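Local coordinates for transcriptional regulator (Vibrio virus VP882, PDB 7DWM), which binds the autoinducer 3,5-dimethylpyrazin-2-ol through a PAS-type domain and probably acts as a DNA-binding transcriptional regulator of the LuxR family, at residues Gln75-Leu80 with Phe105-Leu110. Residues are numbered along the deposited sequence; the frame is centred on the assembly and turned at random.
Sequences QAQDRL and FTKTPL. With A1U (3,5-dimethylpyrazin-2-ol), chain C.
Lys107 reaches from its strand to the helix and spends its ammonium group on three oxygens of different kinds. The shortest of the three bonds goes to the Gln77 amide: Lys107 NZ lies 2.8 Å from Gln77 OE1, in the carbonyl plane and on a lone pair, with a C=O...N angle of 134°. Asp78 adds charge, since its OD2 forms a salt bridge with Lys107 NZ at 3.2 Å, weak as a hydrogen bond. The third oxygen belongs to the bound 3,5-dimethylpyrazin-2-ol, whose OAI receives a weak, long hydrogen bond of 3.4 Å from Lys107 NZ. A bend at chi3 (74°) turns the end of the lysine chain toward this meeting point, where it crosses both helix side chains at about a right angle. The principle illustrated is one polar residue linking sheet, helix and ligand, here in a PAS fold, whose antiparallel sheet and packed helices enclose a small-molecule pocket; helix 71-80 is thus tied to strand 99-110 beside the ligand. Two residues farther back on that strand, Phe105 lays one face of its ring, off centre, against the nearly parallel pyrazine, and its CZ comes within 3.5 Å of the ligand methyl CAG. Phe44 and Phe122, also pocket residues, touch the same phenyl group. Behind this first shell, the buried Asp78 carboxylate is fixed by Thr120, which hydrogen-bonds OD1, and by Lys31, which forms a second salt bridge with OD2. Two lysines thus share one carboxylate, which would probably favour its ionised form. Lys107 itself is anchored through backbone hydrogen bonding with Lys88 on the adjacent strand.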
loop_
_atom_site.group_PDB
_atom_site.type_symbol
_atom_site.label_atom_id
_atom_site.label_comp_id
_atom_site.label_asym_id
_atom_site.label_seq_id
_atom_site.Cartn_x
_atom_site.Cartn_y
_atom_site.Cartn_z
ATOM N N GLN A 75 4.332 18.257 12.377
ATOM C CA GLN A 75 4.372 19.501 11.622
ATOM C C GLN A 75 5.574 19.528 10.692
ATOM O O GLN A 75 5.498 20.124 9.611
ATOM C CB GLN A 75 4.329 20.720 12.553
ATOM C CG GLN A 75 5.573 21.017 13.357
ATOM C CD GLN A 75 5.249 21.641 14.706
ATOM O OE1 GLN A 75 4.103 21.614 15.155
ATOM N NE2 GLN A 75 6.264 22.186 15.366
ATOM N N ALA A 76 6.683 18.886 11.078
ATOM C CA ALA A 76 7.830 18.857 10.178
ATOM C C ALA A 76 7.445 18.204 8.859
ATOM O O ALA A 76 7.662 18.776 7.781
ATOM C CB ALA A 76 9.002 18.127 10.830
ATOM N N GLN A 77 6.800 17.035 8.933
ATOM C CA GLN A 77 6.258 16.412 7.734
ATOM C C GLN A 77 5.371 17.403 6.996
ATOM O O GLN A 77 5.515 17.610 5.786
ATOM C CB GLN A 77 5.479 15.147 8.107
ATOM C CG GLN A 77 6.215 14.210 9.060
ATOM C CD GLN A 77 5.274 13.328 9.863
ATOM O OE1 GLN A 77 4.052 13.436 9.749
ATOM N NE2 GLN A 77 5.840 12.448 10.683
ATOM N N ASP A 78 4.503 18.089 7.744
ATOM C CA ASP A 78 3.544 19.034 7.189
ATOM C C ASP A 78 4.180 20.148 6.371
ATOM O O ASP A 78 3.445 20.886 5.704
ATOM C CB ASP A 78 2.719 19.648 8.310
ATOM C CG ASP A 78 1.598 18.753 8.747
ATOM O OD1 ASP A 78 0.761 18.408 7.889
ATOM O OD2 ASP A 78 1.561 18.385 9.942
ATOM N N ARG A 79 5.502 20.310 6.407
ATOM C CA ARG A 79 6.105 21.350 5.586
ATOM C C ARG A 79 6.838 20.793 4.371
ATOM O O ARG A 79 6.901 21.475 3.341
ATOM C CB ARG A 79 7.054 22.212 6.428
ATOM C CG ARG A 79 6.457 22.643 7.770
ATOM C CD ARG A 79 5.816 24.018 7.673
ATOM N NE ARG A 79 4.409 23.927 7.293
ATOM C CZ ARG A 79 3.420 23.659 8.139
ATOM N NH1 ARG A 79 2.171 23.593 7.700
ATOM N NH2 ARG A 79 3.677 23.462 9.424
ATOM N N LEU A 80 7.240 19.517 4.407
ATOM C CA LEU A 80 7.961 18.927 3.286
ATOM C C LEU A 80 7.017 18.372 2.244
ATOM O O LEU A 80 7.418 18.186 1.092
ATOM C CB LEU A 80 8.871 17.798 3.779
ATOM C CG LEU A 80 10.325 18.201 4.040
ATOM C CD1 LEU A 80 11.306 16.990 3.989
ATOM C CD2 LEU A 80 10.746 19.350 3.117
ATOM N N PHE A 105 -0.914 7.563 7.618
ATOM C CA PHE A 105 -1.386 8.928 7.390
ATOM C C PHE A 105 -0.745 9.465 6.115
ATOM O O PHE A 105 0.463 9.719 6.078
ATOM C CB PHE A 105 -1.095 9.826 8.590
ATOM C CG PHE A 105 -2.121 9.718 9.679
ATOM C CD1 PHE A 105 -3.254 10.516 9.664
ATOM C CD2 PHE A 105 -1.962 8.805 10.708
ATOM C CE1 PHE A 105 -4.207 10.410 10.662
ATOM C CE2 PHE A 105 -2.912 8.692 11.707
ATOM C CZ PHE A 105 -4.036 9.497 11.683
ATOM N N THR A 106 -1.564 9.621 5.075
ATOM C CA THR A 106 -1.134 10.153 3.787
ATOM C C THR A 106 -1.343 11.665 3.756
ATOM O O THR A 106 -2.478 12.142 3.877
ATOM C CB THR A 106 -1.902 9.482 2.647
ATOM O OG1 THR A 106 -3.192 10.086 2.505
ATOM C CG2 THR A 106 -2.068 8.006 2.931
ATOM N N LYS A 107 -0.250 12.411 3.597
ATOM C CA LYS A 107 -0.303 13.868 3.610
ATOM C C LYS A 107 0.059 14.417 2.238
ATOM O O LYS A 107 1.115 14.089 1.686
ATOM C CB LYS A 107 0.618 14.422 4.694
ATOM C CG LYS A 107 0.398 13.714 6.023
ATOM C CD LYS A 107 1.500 13.948 7.044
ATOM C CE LYS A 107 1.429 15.346 7.629
ATOM N NZ LYS A 107 2.344 15.505 8.792
ATOM N N THR A 108 -0.843 15.237 1.698
ATOM C CA THR A 108 -0.823 15.803 0.360
ATOM C C THR A 108 -0.897 17.327 0.421
ATOM O O THR A 108 -1.511 17.880 1.332
ATOM C CB THR A 108 -1.992 15.268 -0.478
ATOM O OG1 THR A 108 -1.921 15.825 -1.795
ATOM C CG2 THR A 108 -3.327 15.615 0.181
ATOM N N PRO A 109 -0.270 18.014 -0.532
ATOM C CA PRO A 109 -0.401 19.481 -0.582
ATOM C C PRO A 109 -1.834 19.917 -0.867
ATOM O O PRO A 109 -2.533 19.330 -1.695
ATOM C CB PRO A 109 0.546 19.881 -1.721
ATOM C CG PRO A 109 1.426 18.676 -1.966
ATOM C CD PRO A 109 0.599 17.490 -1.594
ATOM N N LEU A 110 -2.269 20.965 -0.173
ATOM C CA LEU A 110 -3.599 21.539 -0.378
ATOM C C LEU A 110 -3.560 22.652 -1.418
ATOM O O LEU A 110 -3.038 23.750 -1.171
ATOM C CB LEU A 110 -4.196 22.015 0.941
ATOM C CG LEU A 110 -5.664 22.437 0.817
ATOM C CD1 LEU A 110 -6.508 22.000 2.007
ATOM C CD2 LEU A 110 -5.778 23.922 0.656
HETATM C CAB A1U C . -0.537 11.734 12.902
HETATM C CAC A1U C . -1.827 11.922 13.457
HETATM C CAE A1U C . -2.050 13.892 12.206
HETATM C CAF A1U C . -0.757 13.625 11.708
HETATM C CAG A1U C . -2.365 10.919 14.441
HETATM C CAH A1U C . -2.852 15.088 11.793
HETATM N NAA A1U C . 0.029 12.593 12.012
HETATM N NAD A1U C . -2.561 13.011 13.088
HETATM O OAI A1U C . -0.263 14.572 10.790
#